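Local coordinates for carbon monoxide dehydrogenase (Thermococcus sp. AM4, PDB 6T7J), which probably catalyses the reversible oxidation of carbon monoxide to carbon dioxide, passing electrons through iron-sulfur clusters, at residues L124-V127 with E128-K131. Numbering follows the deposited sequence.
Sequences LTDV and EKLK
Asp126 OD1 accepts the backbone N-H of Lys129 at 2.9 Å (OD1 to N), a nearly straight bond (164° at the hydrogen) that arrives from above the carboxylate plane. CG stands anti to the Asp126 backbone N (chi1 -158°), which swings the carboxylate over the first turn of the helix and lays OD1 3.3 Å from CB of Lys129. The other oxygen, OD2, is hydrogen-bonded to Thr244 OG1, so both ends of the carboxylate are engaged. With an alanine here, Lys129 N would probably lose its capping acceptor and Thr244 its carboxylate partner. The chain of Lys129 leads away to salt bridges with Asp239 and Glu420. Regular helical bonding starts at once: Leu130 N donates to Asp126 O at 3.2 Å and Lys131 N to Val127 O at 2.9 Å. On the flank, Val127 CG1 meets CE of Lys131 at 3.6 Å, the lysine chain folding back across the valine. Leu124 CD1 touches Leu130 CD2 at 4.0 Å, and both leucines pack on Phe111 of helix 81-115 and on helix 146-162. Asp126 is thus the N-cap of helix 127-136, and the leucine contact beside it joins the preceding loop to the first turn.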
loop_
_atom_site.group_PDB
_atom_site.type_symbol
_atom_site.label_atom_id
_atom_site.label_comp_id
_atom_site.label_asym_id
_atom_site.label_seq_id
_atom_site.Cartn_x
_atom_site.Cartn_y
_atom_site.Cartn_z
ATOM N N LEU A 124 19.125 -11.710 25.336
ATOM C CA LEU A 124 18.290 -12.862 25.015
ATOM C C LEU A 124 17.837 -13.425 26.358
ATOM O O LEU A 124 18.570 -14.178 27.004
ATOM C CB LEU A 124 19.052 -13.893 24.192
ATOM C CG LEU A 124 19.481 -13.485 22.781
ATOM C CD1 LEU A 124 20.327 -14.579 22.147
ATOM C CD2 LEU A 124 18.267 -13.175 21.920
ATOM N N THR A 125 16.640 -13.033 26.794
ATOM C CA THR A 125 16.180 -13.386 28.132
ATOM C C THR A 125 15.385 -14.683 28.171
ATOM O O THR A 125 15.431 -15.396 29.180
ATOM C CB THR A 125 15.333 -12.255 28.721
ATOM O OG1 THR A 125 14.092 -12.167 28.011
ATOM C CG2 THR A 125 16.067 -10.930 28.614
ATOM N N ASP A 126 14.654 -15.006 27.109
ATOM C CA ASP A 126 13.892 -16.248 27.025
ATOM C C ASP A 126 14.585 -17.148 26.006
ATOM O O ASP A 126 14.203 -17.214 24.835
ATOM C CB ASP A 126 12.429 -15.980 26.652
ATOM C CG ASP A 126 11.506 -17.115 27.059
ATOM O OD1 ASP A 126 11.929 -18.292 26.974
ATOM O OD2 ASP A 126 10.359 -16.830 27.466
ATOM N N VAL A 127 15.622 -17.848 26.469
ATOM C CA VAL A 127 16.354 -18.760 25.596
ATOM C C VAL A 127 15.503 -19.976 25.255
ATOM O O VAL A 127 15.664 -20.578 24.185
ATOM C CB VAL A 127 17.688 -19.156 26.257
ATOM C CG1 VAL A 127 18.526 -19.999 25.314
ATOM C CG2 VAL A 127 18.450 -17.910 26.685
ATOM N N GLU A 128 14.578 -20.347 26.141
ATOM C CA GLU A 128 13.693 -21.475 25.873
ATOM C C GLU A 128 12.767 -21.183 24.699
ATOM O O GLU A 128 12.603 -22.016 23.798
ATOM C CB GLU A 128 12.886 -21.813 27.127
ATOM C CG GLU A 128 13.445 -22.971 27.925
ATOM C CD GLU A 128 13.671 -24.197 27.066
ATOM O OE1 GLU A 128 14.642 -24.275 26.335
ATOM O OE2 GLU A 128 12.905 -25.110 27.058
ATOM N N LYS A 129 12.145 -20.002 24.704
ATOM C CA LYS A 129 11.307 -19.600 23.582
ATOM C C LYS A 129 12.115 -19.528 22.294
ATOM O O LYS A 129 11.646 -19.961 21.235
ATOM C CB LYS A 129 10.649 -18.252 23.879
ATOM C CG LYS A 129 9.442 -17.939 23.014
ATOM C CD LYS A 129 8.273 -17.461 23.863
ATOM C CE LYS A 129 7.141 -16.937 22.998
ATOM N NZ LYS A 129 5.880 -16.768 23.765
ATOM N N LEU A 130 13.335 -18.989 22.368
ATOM C CA LEU A 130 14.191 -18.897 21.189
ATOM C C LEU A 130 14.481 -20.278 20.611
ATOM O O LEU A 130 14.319 -20.508 19.407
ATOM C CB LEU A 130 15.489 -18.169 21.551
ATOM C CG LEU A 130 16.736 -18.360 20.681
ATOM C CD1 LEU A 130 16.496 -17.905 19.254
ATOM C CD2 LEU A 130 17.915 -17.609 21.281
ATOM N N LYS A 131 14.896 -21.217 21.464
ATOM C CA LYS A 131 15.221 -22.555 20.985
ATOM C C LYS A 131 13.990 -23.265 20.429
ATOM O O LYS A 131 14.063 -23.915 19.381
ATOM C CB LYS A 131 15.863 -23.371 22.107
ATOM C CG LYS A 131 17.241 -22.870 22.515
ATOM C CD LYS A 131 18.042 -23.944 23.231
ATOM C CE LYS A 131 18.347 -23.540 24.665
ATOM N NZ LYS A 131 19.637 -24.105 25.152
#